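Local structure of NTF2-like Protein (Anabaena variabilis ATCC 29413, 3DMC) at residues A[70-81]-A[92-101]. The protein is of unknown function but belongs to the NTF2-like superfamily with a SnoaL-like domain, whose cone-shaped fold commonly encloses a ligand-binding or catalytic pocket. Sequence-based numbering, arbitrary orientation.
Sequences SFHTGIQISSLD and FEFRDEGLFL
A classic beta bulge interrupts the antiparallel pairing of strands 75-85 and 89-100, and Ser78, Ser79 and Arg95 form it. Arg95 O accepts a bond from Ser78 N at 2.8 Å and a weak one from Ser79 N, while Arg95 N donates to Ser79 O. The register shifts by one residue between the Ile77-Asp96 and Ser79-Arg95 pairs. Side chains bond across the bulge as well: Arg95 bends at chi3 (56°), bringing NH1 to Ser79 OG at 2.9 Å, within the guanidinium plane. That hydroxyl sits between its own backbone N and carbonyl carbon and donates a hydrogen bond to Asp81 OD2 from its syn side, 3.0 Å away, which would favour the carboxylate's negative charge. Arg95 NE is bonded to O of Asn134, the last residue, which lies against this face.

Ile77, Leu80, Phe94 and Asp96 occupy the other face. Ile77 CD1 lies 4.1 Å above the Phe94 ring plane, toward its rim, whereas Leu80 CD1 meets the Phe92 ring at its edge; Phe18 of helix 9-27 packs against all four of these hydrophobic residues. A bound acetate, probably from the crystallisation liquor, lies about 3 Å from the Asp96 side chain, consistent with a pocket on this side.

Around Gly74 and Leu99 waters stand in for direct backbone bonds. Water 2 links Thr73 N and Gly74 O to Leu99 O, and water 3 joins Gly74 O to Leu99 N. Phe71 is clasped between Ile75 CG1 on one face and Phe100 CA on the opposite one; direct bonding resumes where Leu101 N meets Ser70 O at 3.1 Å. The whole is a bulged, twisted hairpin at one margin of the curved sheet that wraps the helices of the NTF2-like fold.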
loop_
_atom_site.group_PDB
_atom_site.type_symbol
_atom_site.label_atom_id
_atom_site.label_comp_id
_atom_site.label_asym_id
_atom_site.label_seq_id
_atom_site.Cartn_x
_atom_site.Cartn_y
_atom_site.Cartn_z
ATOM N N SER A 70 -22.257 5.058 5.816
ATOM C CA SER A 70 -23.038 4.565 4.664
ATOM C C SER A 70 -22.949 3.059 4.504
ATOM O O SER A 70 -23.600 2.451 3.653
ATOM C CB SER A 70 -22.651 5.279 3.369
ATOM O OG SER A 70 -23.061 6.639 3.420
ATOM N N PHE A 71 -22.205 2.443 5.398
ATOM C CA PHE A 71 -22.218 0.975 5.454
ATOM C C PHE A 71 -23.085 0.478 6.593
ATOM O O PHE A 71 -22.610 0.211 7.711
ATOM C CB PHE A 71 -20.809 0.432 5.560
ATOM C CG PHE A 71 -20.025 0.627 4.297
ATOM C CD1 PHE A 71 -19.382 1.825 4.045
ATOM C CD2 PHE A 71 -20.032 -0.349 3.305
ATOM C CE1 PHE A 71 -18.676 2.009 2.846
ATOM C CE2 PHE A 71 -19.336 -0.156 2.120
ATOM C CZ PHE A 71 -18.670 1.027 1.892
ATOM N N HIS A 72 -24.376 0.386 6.295
ATOM C CA HIS A 72 -25.360 0.183 7.354
ATOM C C HIS A 72 -25.180 -1.143 8.081
ATOM O O HIS A 72 -25.580 -1.288 9.230
ATOM C CB HIS A 72 -26.771 0.331 6.821
ATOM C CG HIS A 72 -27.082 1.730 6.387
ATOM N ND1 HIS A 72 -27.962 2.021 5.365
ATOM C CD2 HIS A 72 -26.602 2.918 6.823
ATOM C CE1 HIS A 72 -28.022 3.332 5.206
ATOM N NE2 HIS A 72 -27.201 3.899 6.072
ATOM N N THR A 73 -24.550 -2.098 7.427
ATOM C CA THR A 73 -24.246 -3.368 8.083
ATOM C C THR A 73 -22.748 -3.674 8.101
ATOM O O THR A 73 -22.334 -4.812 8.326
ATOM C CB THR A 73 -25.002 -4.512 7.476
ATOM O OG1 THR A 73 -24.804 -4.550 6.050
ATOM C CG2 THR A 73 -26.500 -4.356 7.814
ATOM N N GLY A 74 -21.977 -2.607 7.899
ATOM C CA GLY A 74 -20.518 -2.641 7.948
ATOM C C GLY A 74 -19.790 -3.127 6.708
ATOM O O GLY A 74 -20.358 -3.424 5.672
ATOM N N ILE A 75 -18.479 -3.158 6.888
ATOM C CA ILE A 75 -17.492 -3.691 5.936
ATOM C C ILE A 75 -16.788 -4.868 6.583
ATOM O O ILE A 75 -16.406 -4.820 7.754
ATOM C CB ILE A 75 -16.433 -2.664 5.549
ATOM C CG1 ILE A 75 -17.055 -1.561 4.698
ATOM C CG2 ILE A 75 -15.254 -3.307 4.758
ATOM C CD1 ILE A 75 -16.203 -0.328 4.624
ATOM N N GLN A 76 -16.696 -5.933 5.810
ATOM C CA GLN A 76 -15.990 -7.161 6.193
ATOM C C GLN A 76 -14.607 -7.208 5.534
ATOM O O GLN A 76 -14.421 -6.792 4.361
ATOM C CB GLN A 76 -16.751 -8.414 5.771
ATOM C CG GLN A 76 -17.959 -8.732 6.659
ATOM C CD GLN A 76 -17.575 -9.040 8.089
ATOM O OE1 GLN A 76 -16.695 -9.856 8.349
ATOM N NE2 GLN A 76 -18.224 -8.345 9.042
ATOM N N ILE A 77 -13.663 -7.739 6.286
ATOM C CA ILE A 77 -12.335 -8.064 5.761
ATOM C C ILE A 77 -12.364 -9.519 5.343
ATOM O O ILE A 77 -12.428 -10.435 6.176
ATOM C CB ILE A 77 -11.182 -7.734 6.755
ATOM C CG1 ILE A 77 -11.097 -6.228 6.934
ATOM C CG2 ILE A 77 -9.838 -8.259 6.246
ATOM C CD1 ILE A 77 -9.904 -5.769 7.763
ATOM N N SER A 78 -12.374 -9.674 4.022
ATOM C CA SER A 78 -12.565 -10.955 3.344
ATOM C C SER A 78 -11.304 -11.801 3.488
ATOM O O SER A 78 -11.340 -13.010 3.695
ATOM C CB SER A 78 -12.924 -10.738 1.859
ATOM O OG SER A 78 -14.135 -9.985 1.722
ATOM N N SER A 79 -10.184 -11.122 3.374
ATOM C CA SER A 79 -8.870 -11.753 3.573
ATOM C C SER A 79 -7.835 -10.723 3.954
ATOM O O SER A 79 -7.839 -9.592 3.448
ATOM C CB SER A 79 -8.393 -12.488 2.320
ATOM O OG SER A 79 -8.169 -11.593 1.242
ATOM N N LEU A 80 -6.949 -11.151 4.827
ATOM C CA LEU A 80 -5.702 -10.415 5.150
ATOM C C LEU A 80 -4.527 -11.187 4.548
ATOM O O LEU A 80 -4.187 -12.292 5.032
ATOM C CB LEU A 80 -5.530 -10.258 6.660
ATOM C CG LEU A 80 -4.239 -9.538 7.088
ATOM C CD1 LEU A 80 -4.159 -8.079 6.516
ATOM C CD2 LEU A 80 -4.115 -9.558 8.620
ATOM N N ASP A 81 -3.932 -10.624 3.495
ATOM C CA ASP A 81 -3.103 -11.404 2.568
ATOM C C ASP A 81 -1.613 -11.268 2.849
ATOM O O ASP A 81 -0.865 -12.228 2.727
ATOM C CB ASP A 81 -3.434 -11.075 1.107
ATOM C CG ASP A 81 -4.877 -11.399 0.772
ATOM O OD1 ASP A 81 -5.304 -12.495 1.129
ATOM O OD2 ASP A 81 -5.582 -10.559 0.214
ATOM N N PHE A 92 -0.622 -3.647 6.166
ATOM C CA PHE A 92 -1.627 -4.687 6.005
ATOM C C PHE A 92 -2.218 -4.550 4.609
ATOM O O PHE A 92 -2.830 -3.552 4.296
ATOM C CB PHE A 92 -2.726 -4.485 7.059
ATOM C CG PHE A 92 -2.245 -4.641 8.465
ATOM C CD1 PHE A 92 -1.701 -3.528 9.164
ATOM C CD2 PHE A 92 -2.330 -5.864 9.118
ATOM C CE1 PHE A 92 -1.251 -3.671 10.446
ATOM C CE2 PHE A 92 -1.878 -5.992 10.417
ATOM C CZ PHE A 92 -1.336 -4.906 11.071
ATOM N N GLU A 93 -2.039 -5.590 3.800
ATOM C CA GLU A 93 -2.627 -5.665 2.483
ATOM C C GLU A 93 -3.790 -6.638 2.602
ATOM O O GLU A 93 -3.606 -7.842 2.909
ATOM C CB GLU A 93 -1.641 -6.172 1.434
ATOM C CG GLU A 93 -0.479 -5.254 1.127
ATOM C CD GLU A 93 0.471 -5.872 0.124
ATOM O OE1 GLU A 93 -0.018 -6.215 -0.996
ATOM O OE2 GLU A 93 1.675 -6.008 0.459
ATOM N N PHE A 94 -4.971 -6.102 2.333
ATOM C CA PHE A 94 -6.222 -6.848 2.539
ATOM C C PHE A 94 -7.284 -6.648 1.441
ATOM O O PHE A 94 -7.175 -5.777 0.567
ATOM C CB PHE A 94 -6.793 -6.618 3.953
ATOM C CG PHE A 94 -7.282 -5.214 4.205
ATOM C CD1 PHE A 94 -6.445 -4.231 4.720
ATOM C CD2 PHE A 94 -8.600 -4.875 3.935
ATOM C CE1 PHE A 94 -6.917 -2.956 4.946
ATOM C CE2 PHE A 94 -9.063 -3.606 4.154
ATOM C CZ PHE A 94 -8.225 -2.635 4.661
ATOM N N ARG A 95 -8.302 -7.504 1.504
ATOM C CA ARG A 95 -9.465 -7.449 0.586
ATOM C C ARG A 95 -10.688 -7.264 1.447
ATOM O O ARG A 95 -10.789 -7.888 2.520
ATOM C CB ARG A 95 -9.578 -8.744 -0.267
ATOM C CG ARG A 95 -8.438 -8.961 -1.275
ATOM C CD ARG A 95 -8.325 -10.380 -1.816
ATOM N NE ARG A 95 -9.611 -10.769 -2.421
ATOM C CZ ARG A 95 -10.516 -11.557 -1.829
ATOM N NH1 ARG A 95 -10.283 -12.064 -0.622
ATOM N NH2 ARG A 95 -11.667 -11.842 -2.446
ATOM N N ASP A 96 -11.575 -6.352 1.032
ATOM C CA ASP A 96 -12.751 -6.066 1.822
ATOM C C ASP A 96 -14.007 -5.960 0.975
ATOM O O ASP A 96 -13.979 -5.908 -0.278
ATOM C CB ASP A 96 -12.542 -4.870 2.768
ATOM C CG ASP A 96 -12.391 -3.523 2.063
ATOM O OD1 ASP A 96 -12.430 -3.459 0.814
ATOM O OD2 ASP A 96 -12.220 -2.520 2.816
ATOM N N GLU A 97 -15.106 -5.998 1.692
ATOM C CA GLU A 97 -16.420 -5.828 1.071
ATOM C C GLU A 97 -17.517 -5.486 2.038
ATOM O O GLU A 97 -17.502 -5.879 3.204
ATOM C CB GLU A 97 -16.814 -7.067 0.307
ATOM C CG GLU A 97 -17.019 -8.261 1.155
ATOM C CD GLU A 97 -17.454 -9.460 0.324
ATOM O OE1 GLU A 97 -17.528 -9.323 -0.923
ATOM O OE2 GLU A 97 -17.728 -10.522 0.917
ATOM N N GLY A 98 -18.464 -4.740 1.496
ATOM C CA GLY A 98 -19.696 -4.349 2.223
ATOM C C GLY A 98 -20.674 -3.594 1.361
ATOM O O GLY A 98 -20.346 -3.168 0.266
ATOM N N LEU A 99 -21.897 -3.478 1.868
ATOM C CA LEU A 99 -22.940 -2.720 1.183
ATOM C C LEU A 99 -22.865 -1.253 1.506
ATOM O O LEU A 99 -23.038 -0.814 2.646
ATOM C CB LEU A 99 -24.349 -3.264 1.482
ATOM C CG LEU A 99 -24.618 -4.704 1.043
ATOM C CD1 LEU A 99 -26.069 -5.055 1.323
ATOM C CD2 LEU A 99 -24.311 -4.941 -0.416
ATOM N N PHE A 100 -22.675 -0.505 0.423
ATOM C CA PHE A 100 -22.653 0.944 0.449
ATOM C C PHE A 100 -24.038 1.381 0.009
ATOM O O PHE A 100 -24.350 1.347 -1.157
ATOM C CB PHE A 100 -21.556 1.470 -0.503
ATOM C CG PHE A 100 -21.574 2.948 -0.691
ATOM C CD1 PHE A 100 -21.483 3.791 0.386
ATOM C CD2 PHE A 100 -21.632 3.502 -1.970
ATOM C CE1 PHE A 100 -21.482 5.157 0.216
ATOM C CE2 PHE A 100 -21.623 4.874 -2.153
ATOM C CZ PHE A 100 -21.556 5.706 -1.059
ATOM N N LEU A 101 -24.875 1.733 0.975
ATOM C CA LEU A 101 -26.281 2.063 0.704
ATOM C C LEU A 101 -26.872 1.001 -0.231
ATOM O O LEU A 101 -27.489 1.270 -1.285
ATOM C CB LEU A 101 -26.449 3.472 0.104
ATOM C CG LEU A 101 -25.796 4.636 0.815
ATOM C CD1 LEU A 101 -25.984 5.924 -0.013
ATOM C CD2 LEU A 101 -26.320 4.776 2.244
HETATM O O HOH W 1 -25.711 -0.392 3.166
HETATM O O HOH W 2 -23.000 -2.146 5.086
HETATM O O HOH W 3 -22.565 -5.035 4.217
HETATM O O HOH W 4 -20.210 -6.323 5.040
#